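Local coordinates for protein putative phosphomannomutase (Thermus thermophilus, PDB 1TUO) that belongs to the phosphohexose mutase family and probably isomerises a sugar phosphate, moving its phosphate group with the help of magnesium, at residues 122-127 and 317-322; 276-281 and 338-343. All blocks are in the same frame, centred on the assembly; numbering follows the deposited sequence.

Contact 1 of 2, residues 122-127 and 317-322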
ATOM      1  N   ASP A 122      -0.821   1.087 -15.455  1.00 17.93           N
ATOM      2  CA  ASP A 122      -0.615   1.654 -16.779  1.00 18.62           C
ATOM      3  C   ASP A 122       0.878   1.875 -17.018  1.00 18.43           C
ATOM      4  O   ASP A 122       1.707   1.515 -16.182  1.00 18.94           O
ATOM      5  CB  ASP A 122      -1.433   2.947 -16.972  1.00 18.84           C
ATOM      6  CG  ASP A 122      -1.007   4.074 -16.060  1.00 18.71           C
ATOM      7  OD1 ASP A 122      -1.809   5.027 -15.920  1.00 22.35           O
ATOM      8  OD2 ASP A 122       0.113   4.037 -15.502  1.00 20.49           O
ATOM      9  N   ALA A 123       1.218   2.457 -18.161  1.00 18.67           N
ATOM     10  CA  ALA A 123       2.617   2.673 -18.528  1.00 19.85           C
ATOM     11  C   ALA A 123       3.474   3.457 -17.541  1.00 20.42           C
ATOM     12  O   ALA A 123       4.705   3.353 -17.575  1.00 21.57           O
ATOM     13  CB  ALA A 123       2.683   3.330 -19.893  1.00 20.04           C
ATOM     14  N   THR A 124       2.848   4.236 -16.668  1.00 20.43           N
ATOM     15  CA  THR A 124       3.614   5.030 -15.715  1.00 21.18           C
ATOM     16  C   THR A 124       4.098   4.198 -14.540  1.00 20.97           C
ATOM     17  O   THR A 124       4.894   4.671 -13.733  1.00 21.86           O
ATOM     18  CB  THR A 124       2.793   6.211 -15.159  1.00 21.29           C
ATOM     19  OG1 THR A 124       1.746   5.711 -14.318  1.00 22.91           O
ATOM     20  CG2 THR A 124       2.188   7.018 -16.292  1.00 22.58           C
ATOM     21  N   GLY A 125       3.617   2.962 -14.447  1.00 19.99           N
ATOM     22  CA  GLY A 125       4.019   2.098 -13.353  1.00 21.56           C
ATOM     23  C   GLY A 125       3.214   2.381 -12.097  1.00 21.78           C
ATOM     24  O   GLY A 125       3.769   2.456 -10.991  1.00 22.98           O
ATOM     25  N   GLY A 126       1.907   2.551 -12.279  1.00 20.55           N
ATOM     26  CA  GLY A 126       1.000   2.810 -11.173  1.00 19.78           C
ATOM     27  C   GLY A 126      -0.393   2.308 -11.533  1.00 19.99           C
ATOM     28  O   GLY A 126      -0.637   1.953 -12.686  1.00 18.64           O
ATOM     29  N   PRO A 127      -1.337   2.278 -10.579  1.00 19.55           N
ATOM     30  CA  PRO A 127      -2.693   1.799 -10.874  1.00 20.04           C
ATOM     31  C   PRO A 127      -3.387   2.534 -12.017  1.00 19.22           C
ATOM     32  O   PRO A 127      -3.307   3.759 -12.115  1.00 18.26           O
ATOM     33  CB  PRO A 127      -3.425   1.977  -9.539  1.00 20.09           C
ATOM     34  CG  PRO A 127      -2.681   3.092  -8.870  1.00 23.42           C
ATOM     35  CD  PRO A 127      -1.236   2.768  -9.194  1.00 22.20           C
ATOM     36  N   TRP A 317      -6.595   8.689  -7.012  1.00 25.77           N
ATOM     37  CA  TRP A 317      -6.588  10.138  -6.813  1.00 25.20           C
ATOM     38  C   TRP A 317      -5.191  10.661  -6.492  1.00 24.16           C
ATOM     39  O   TRP A 317      -4.833  11.769  -6.885  1.00 21.93           O
ATOM     40  CB  TRP A 317      -7.531  10.552  -5.678  1.00 26.22           C
ATOM     41  CG  TRP A 317      -8.983  10.246  -5.899  1.00 30.84           C
ATOM     42  CD1 TRP A 317      -9.635   9.077  -5.601  1.00 31.44           C
ATOM     43  CD2 TRP A 317      -9.979  11.137  -6.419  1.00 31.88           C
ATOM     44  NE1 TRP A 317     -10.975   9.193  -5.897  1.00 32.53           N
ATOM     45  CE2 TRP A 317     -11.212  10.445  -6.402  1.00 33.25           C
ATOM     46  CE3 TRP A 317      -9.948  12.456  -6.899  1.00 32.83           C
ATOM     47  CZ2 TRP A 317     -12.406  11.028  -6.845  1.00 33.62           C
ATOM     48  CZ3 TRP A 317     -11.136  13.035  -7.339  1.00 32.65           C
ATOM     49  CH2 TRP A 317     -12.347  12.319  -7.309  1.00 34.25           C
ATOM     50  N   ILE A 318      -4.412   9.873  -5.758  1.00 21.74           N
ATOM     51  CA  ILE A 318      -3.059  10.275  -5.394  1.00 22.14           C
ATOM     52  C   ILE A 318      -2.141  10.172  -6.610  1.00 21.64           C
ATOM     53  O   ILE A 318      -1.292  11.032  -6.835  1.00 21.19           O
ATOM     54  CB  ILE A 318      -2.517   9.395  -4.233  1.00 21.03           C
ATOM     55  CG1 ILE A 318      -3.359   9.645  -2.976  1.00 22.14           C
ATOM     56  CG2 ILE A 318      -1.051   9.712  -3.960  1.00 21.64           C
ATOM     57  CD1 ILE A 318      -3.014   8.749  -1.801  1.00 21.24           C
ATOM     58  N   LYS A 319      -2.318   9.117  -7.401  1.00 20.61           N
ATOM     59  CA  LYS A 319      -1.507   8.934  -8.596  1.00 21.18           C
ATOM     60  C   LYS A 319      -1.707  10.099  -9.566  1.00 21.75           C
ATOM     61  O   LYS A 319      -0.741  10.626 -10.115  1.00 22.07           O
ATOM     62  CB  LYS A 319      -1.865   7.609  -9.283  1.00 22.28           C
ATOM     63  CG  LYS A 319      -1.227   7.414 -10.657  1.00 21.11           C
ATOM     64  CD  LYS A 319      -1.258   5.938 -11.052  1.00 21.85           C
ATOM     65  CE  LYS A 319      -0.935   5.746 -12.531  1.00 20.97           C
ATOM     66  NZ  LYS A 319      -2.082   6.157 -13.396  1.00 20.05           N
ATOM     67  N   GLU A 320      -2.956  10.510  -9.766  1.00 21.90           N
ATOM     68  CA  GLU A 320      -3.232  11.624 -10.673  1.00 22.21           C
ATOM     69  C   GLU A 320      -2.419  12.846 -10.258  1.00 21.96           C
ATOM     70  O   GLU A 320      -1.797  13.505 -11.095  1.00 22.95           O
ATOM     71  CB  GLU A 320      -4.724  11.986 -10.673  1.00 23.32           C
ATOM     72  CG  GLU A 320      -5.068  13.117 -11.652  1.00 24.93           C
ATOM     73  CD  GLU A 320      -6.560  13.409 -11.731  1.00 28.23           C
ATOM     74  OE1 GLU A 320      -7.090  14.114 -10.842  1.00 26.53           O
ATOM     75  OE2 GLU A 320      -7.202  12.924 -12.685  1.00 28.88           O
ATOM     76  N   GLU A 321      -2.409  13.143  -8.963  1.00 20.74           N
ATOM     77  CA  GLU A 321      -1.669  14.298  -8.472  1.00 22.17           C
ATOM     78  C   GLU A 321      -0.156  14.132  -8.596  1.00 22.49           C
ATOM     79  O   GLU A 321       0.552  15.091  -8.895  1.00 22.05           O
ATOM     80  CB  GLU A 321      -2.072  14.606  -7.025  1.00 22.45           C
ATOM     81  CG  GLU A 321      -3.534  15.032  -6.909  1.00 24.44           C
ATOM     82  CD  GLU A 321      -3.917  16.072  -7.962  1.00 25.33           C
ATOM     83  OE1 GLU A 321      -4.779  15.779  -8.819  1.00 24.48           O
ATOM     84  OE2 GLU A 321      -3.340  17.182  -7.938  1.00 23.52           O
ATOM     85  N   PHE A 322       0.340  12.919  -8.370  1.00 22.70           N
ATOM     86  CA  PHE A 322       1.773  12.658  -8.492  1.00 23.62           C
ATOM     87  C   PHE A 322       2.246  12.992  -9.907  1.00 25.50           C
ATOM     88  O   PHE A 322       3.290  13.621 -10.098  1.00 24.21           O
ATOM     89  CB  PHE A 322       2.064  11.181  -8.224  1.00 23.15           C
ATOM     90  CG  PHE A 322       2.346  10.855  -6.783  1.00 24.97           C
ATOM     91  CD1 PHE A 322       1.830  11.634  -5.754  1.00 24.38           C
ATOM     92  CD2 PHE A 322       3.095   9.723  -6.460  1.00 25.92           C
ATOM     93  CE1 PHE A 322       2.051  11.295  -4.422  1.00 24.99           C
ATOM     94  CE2 PHE A 322       3.322   9.371  -5.129  1.00 26.27           C
ATOM     95  CZ  PHE A 322       2.797  10.159  -4.106  1.00 26.56           C
TER

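Contact 2 of 2, residues 276-281 and 338-343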
ATOM      1  N   LEU A 276       7.801  14.587   7.532  1.00 18.81           N
ATOM      2  CA  LEU A 276       8.686  15.515   8.228  1.00 20.11           C
ATOM      3  C   LEU A 276      10.134  15.284   7.821  1.00 20.36           C
ATOM      4  O   LEU A 276      10.857  16.225   7.517  1.00 21.84           O
ATOM      5  CB  LEU A 276       8.562  15.343   9.742  1.00 20.28           C
ATOM      6  CG  LEU A 276       9.487  16.218  10.597  1.00 20.48           C
ATOM      7  CD1 LEU A 276       9.188  17.687  10.337  1.00 19.76           C
ATOM      8  CD2 LEU A 276       9.270  15.893  12.069  1.00 21.25           C
ATOM      9  N   TYR A 277      10.548  14.025   7.828  1.00 21.40           N
ATOM     10  CA  TYR A 277      11.911  13.668   7.460  1.00 21.65           C
ATOM     11  C   TYR A 277      12.255  14.113   6.040  1.00 22.52           C
ATOM     12  O   TYR A 277      13.293  14.739   5.815  1.00 22.57           O
ATOM     13  CB  TYR A 277      12.108  12.155   7.591  1.00 22.74           C
ATOM     14  CG  TYR A 277      13.483  11.691   7.162  1.00 24.21           C
ATOM     15  CD1 TYR A 277      13.649  10.874   6.044  1.00 24.51           C
ATOM     16  CD2 TYR A 277      14.620  12.096   7.857  1.00 23.53           C
ATOM     17  CE1 TYR A 277      14.920  10.473   5.631  1.00 25.44           C
ATOM     18  CE2 TYR A 277      15.893  11.702   7.451  1.00 24.35           C
ATOM     19  CZ  TYR A 277      16.036  10.894   6.339  1.00 25.87           C
ATOM     20  OH  TYR A 277      17.297  10.521   5.923  1.00 28.98           O
ATOM     21  N   ARG A 278      11.383  13.806   5.085  1.00 22.50           N
ATOM     22  CA  ARG A 278      11.638  14.179   3.699  1.00 22.18           C
ATOM     23  C   ARG A 278      11.638  15.693   3.520  1.00 23.77           C
ATOM     24  O   ARG A 278      12.444  16.234   2.761  1.00 23.51           O
ATOM     25  CB  ARG A 278      10.605  13.522   2.772  1.00 23.61           C
ATOM     26  CG  ARG A 278      10.849  12.029   2.571  1.00 24.12           C
ATOM     27  CD  ARG A 278       9.644  11.317   1.948  1.00 27.05           C
ATOM     28  NE  ARG A 278       9.405  11.642   0.539  1.00 28.16           N
ATOM     29  CZ  ARG A 278      10.155  11.223  -0.481  1.00 28.03           C
ATOM     30  NH1 ARG A 278      11.217  10.458  -0.267  1.00 27.49           N
ATOM     31  NH2 ARG A 278       9.824  11.547  -1.727  1.00 26.68           N
ATOM     32  N   PHE A 279      10.742  16.379   4.223  1.00 23.32           N
ATOM     33  CA  PHE A 279      10.689  17.829   4.125  1.00 24.79           C
ATOM     34  C   PHE A 279      11.994  18.426   4.639  1.00 25.32           C
ATOM     35  O   PHE A 279      12.553  19.344   4.030  1.00 25.64           O
ATOM     36  CB  PHE A 279       9.538  18.392   4.952  1.00 24.31           C
ATOM     37  CG  PHE A 279       9.542  19.889   5.033  1.00 26.31           C
ATOM     38  CD1 PHE A 279       9.002  20.654   4.010  1.00 26.19           C
ATOM     39  CD2 PHE A 279      10.126  20.533   6.117  1.00 28.03           C
ATOM     40  CE1 PHE A 279       9.046  22.045   4.063  1.00 27.91           C
ATOM     41  CE2 PHE A 279      10.176  21.921   6.178  1.00 28.56           C
ATOM     42  CZ  PHE A 279       9.634  22.675   5.147  1.00 28.28           C
ATOM     43  N   ARG A 280      12.474  17.913   5.767  1.00 25.56           N
ATOM     44  CA  ARG A 280      13.707  18.430   6.350  1.00 26.74           C
ATOM     45  C   ARG A 280      14.931  18.109   5.487  1.00 27.78           C
ATOM     46  O   ARG A 280      15.947  18.787   5.587  1.00 28.42           O
ATOM     47  CB  ARG A 280      13.888  17.907   7.783  1.00 25.06           C
ATOM     48  CG  ARG A 280      12.837  18.461   8.749  1.00 27.36           C
ATOM     49  CD  ARG A 280      12.908  17.861  10.157  1.00 25.77           C
ATOM     50  NE  ARG A 280      14.030  18.360  10.953  1.00 26.03           N
ATOM     51  CZ  ARG A 280      14.177  18.121  12.253  1.00 28.47           C
ATOM     52  NH1 ARG A 280      13.273  17.393  12.900  1.00 28.63           N
ATOM     53  NH2 ARG A 280      15.225  18.602  12.911  1.00 26.25           N
ATOM     54  N   LYS A 281      14.829  17.084   4.644  1.00 28.26           N
ATOM     55  CA  LYS A 281      15.935  16.730   3.755  1.00 29.64           C
ATOM     56  C   LYS A 281      15.975  17.692   2.575  1.00 29.75           C
ATOM     57  O   LYS A 281      16.907  17.657   1.770  1.00 30.57           O
ATOM     58  CB  LYS A 281      15.801  15.299   3.227  1.00 29.84           C
ATOM     59  CG  LYS A 281      16.302  14.233   4.179  1.00 34.49           C
ATOM     60  CD  LYS A 281      16.306  12.855   3.526  1.00 35.97           C
ATOM     61  CE  LYS A 281      17.283  12.786   2.362  1.00 38.43           C
ATOM     62  NZ  LYS A 281      17.334  11.425   1.753  1.00 40.37           N
ATOM     63  N   GLY A 338       3.324   6.458  -1.170  1.00 20.95           N
ATOM     64  CA  GLY A 338       3.967   6.557  -2.467  1.00 21.58           C
ATOM     65  C   GLY A 338       4.980   7.689  -2.489  1.00 22.52           C
ATOM     66  O   GLY A 338       4.826   8.692  -1.791  1.00 21.64           O
ATOM     67  N   TYR A 339       6.014   7.520  -3.303  1.00 22.82           N
ATOM     68  CA  TYR A 339       7.090   8.497  -3.431  1.00 23.32           C
ATOM     69  C   TYR A 339       7.202   8.830  -4.917  1.00 25.09           C
ATOM     70  O   TYR A 339       7.717   8.038  -5.708  1.00 24.26           O
ATOM     71  CB  TYR A 339       8.375   7.872  -2.885  1.00 23.70           C
ATOM     72  CG  TYR A 339       8.154   7.291  -1.504  1.00 23.19           C
ATOM     73  CD1 TYR A 339       8.135   8.111  -0.369  1.00 22.75           C
ATOM     74  CD2 TYR A 339       7.868   5.938  -1.340  1.00 20.96           C
ATOM     75  CE1 TYR A 339       7.830   7.589   0.893  1.00 22.94           C
ATOM     76  CE2 TYR A 339       7.560   5.411  -0.093  1.00 21.31           C
ATOM     77  CZ  TYR A 339       7.542   6.236   1.019  1.00 21.44           C
ATOM     78  OH  TYR A 339       7.221   5.699   2.248  1.00 20.96           O
ATOM     79  N   PRO A 340       6.710  10.014  -5.309  1.00 26.10           N
ATOM     80  CA  PRO A 340       6.705  10.515  -6.688  1.00 27.77           C
ATOM     81  C   PRO A 340       7.955  10.316  -7.547  1.00 27.64           C
ATOM     82  O   PRO A 340       7.852   9.887  -8.697  1.00 28.40           O
ATOM     83  CB  PRO A 340       6.319  11.993  -6.524  1.00 28.71           C
ATOM     84  CG  PRO A 340       6.707  12.314  -5.108  1.00 29.72           C
ATOM     85  CD  PRO A 340       6.308  11.076  -4.368  1.00 28.40           C
ATOM     86  N   GLU A 341       9.131  10.616  -7.005  1.00 27.43           N
ATOM     87  CA  GLU A 341      10.357  10.462  -7.780  1.00 27.95           C
ATOM     88  C   GLU A 341      10.731   9.003  -8.033  1.00 26.66           C
ATOM     89  O   GLU A 341      11.660   8.716  -8.789  1.00 25.85           O
ATOM     90  CB  GLU A 341      11.513  11.208  -7.097  1.00 31.69           C
ATOM     91  CG  GLU A 341      11.380  11.358  -5.587  1.00 38.26           C
ATOM     92  CD  GLU A 341      11.459  10.255  -4.556  1.00 40.88           C
ATOM     93  OE1 GLU A 341      12.295   9.496  -5.024  1.00 44.63           O
ATOM     94  OE2 GLU A 341      11.016  10.146  -3.414  1.00 43.64           O
ATOM     95  N   HIS A 342       9.983   8.093  -7.414  1.00 24.50           N
ATOM     96  CA  HIS A 342      10.201   6.652  -7.543  1.00 24.18           C
ATOM     97  C   HIS A 342       9.182   6.044  -8.515  1.00 24.83           C
ATOM     98  O   HIS A 342       9.504   5.737  -9.662  1.00 26.56           O
ATOM     99  CB  HIS A 342      10.084   6.011  -6.150  1.00 23.47           C
ATOM    100  CG  HIS A 342      10.102   4.511  -6.147  1.00 24.13           C
ATOM    101  ND1 HIS A 342      11.091   3.770  -6.756  1.00 24.41           N
ATOM    102  CD2 HIS A 342       9.272   3.615  -5.557  1.00 24.48           C
ATOM    103  CE1 HIS A 342      10.871   2.484  -6.544  1.00 25.90           C
ATOM    104  NE2 HIS A 342       9.772   2.363  -5.818  1.00 24.18           N
ATOM    105  N   LEU A 343       7.954   5.872  -8.038  1.00 24.80           N
ATOM    106  CA  LEU A 343       6.868   5.303  -8.834  1.00 23.61           C
ATOM    107  C   LEU A 343       5.555   5.871  -8.307  1.00 22.72           C
ATOM    108  O   LEU A 343       5.431   6.139  -7.113  1.00 22.15           O
ATOM    109  CB  LEU A 343       6.807   3.777  -8.678  1.00 26.31           C
ATOM    110  CG  LEU A 343       7.804   2.818  -9.334  1.00 27.87           C
ATOM    111  CD1 LEU A 343       7.568   1.418  -8.779  1.00 28.19           C
ATOM    112  CD2 LEU A 343       7.636   2.825 -10.842  1.00 25.20           C
TER

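Contact 1 of 2, residues 122-127 and 317-322
G126 and K319 are the closest backbone pair, with CA atoms 7.1 Å apart. Segment 122-127 is a hairpin turn. D122 O accepts from G125 N, and D122 N donates to G126 O at 2.9 Å. A type I turn over A123 and T124, then G125 with positive phi, makes this a G1 beta bulge. Segment 317-322 is helix and presents one side chain, K319, to the turn. CG of K319 is anti to the backbone N (chi1 171°). The chain runs out nearly straight and bends only at its last torsion (chi4 -74°). That bend brings the ammonium to D122. K319 NZ forms a salt bridge with D122 OD1 at 2.8 Å, met on the syn side but out of the carboxylate plane. A weak second bond joins K319 NZ to P127 O at 3.0 Å. The side chains of K319 and P127 run past each other in opposite directions, CD of K319 3.7 Å from CD of P127. The lysine chain passes against the backbone of G126, where a CB would collide with K319 CD. The other oxygen of D122 is fixed by T124. T124 OG1 donates to the syn lone pair of D122 OD2 at 2.6 Å. T124 N reaches the same oxygen from above the plane at 3.0 Å, an Asx turn. T124 OG1 touches K319 CE at 3.2 Å. The salt bridge joins the first and third alpha/beta/alpha domains. T124 touches P344 and P127 touches E345. On the helix, I318 packs on strands 286-290 and 308-311, and E321 pairs with K324 and R286.

Contact 2 of 2, residues 276-281 and 338-343
The guanidinium of R278 carries Y339 on one face and E341 at its edge. CD1 of Y339 sits over the centre of the group, 3.7 Å from R278 CZ. The tyrosine meets it with its ring edge, and the two planes are 66° apart. This is not a flat stack. The carboxylate of E341 comes in at the guanidinium edge, with its plane turned only 29° from that of R278. A single oxygen, E341 OE2, does the bonding. It lies 2.5 Å from R278 NH2, which is very short, so the exact placing of the carboxylate is doubtful. R278 NH1 reaches E341 OE2 at 3.2 Å, a weak bond. P340 CD stands obliquely near R278 NH2, at 4.4 Å. R278 leaves helix 267-280 and bends at chi3 (71°), which sets the guanidinium face against the CD1 edge of Y339. The partners of R278 lie in segment 338-343. There Y339 O accepts from H342 N at 2.8 Å and from L343 N, which come from opposite faces of its plane. These bonds close a turn that carries E341. The hydroxyl of Y339 is bonded to T351 OG1, and its ring packs on L350 and L354 of helix 348-362. R278 NH2 also donates to F328 O of strand 327-331. A leucine in place of R278 is likely to leave E341 without its charged mate and F328 O without this donor. The arginine therefore ties helix 267-280 to the turn by charge and to inner strand 327-331 by a hydrogen bond, and its tyrosine neighbour probably limits tilting of the guanidinium toward that side.

From the N terminus, the hairpin 122-127 comes first, in the first alpha/beta/alpha domain. The chain then passes through the second domain and reaches helix 267-280 of the third, which carries 276-281. Helix 315-322 returns to the hairpin, so contact 1 closes a loop of 189 residues and joins the first domain to the third. Segment 338-343 follows, and contact 2 closes a loop of 56 residues within the third domain. The two loops cross, because their segments alternate. The centres of the two contacts lie about 16 Å apart, yet the contacts touch. F322 CZ packs on G338 O at 3.4 Å, and L343 CD2 lies near G125 O.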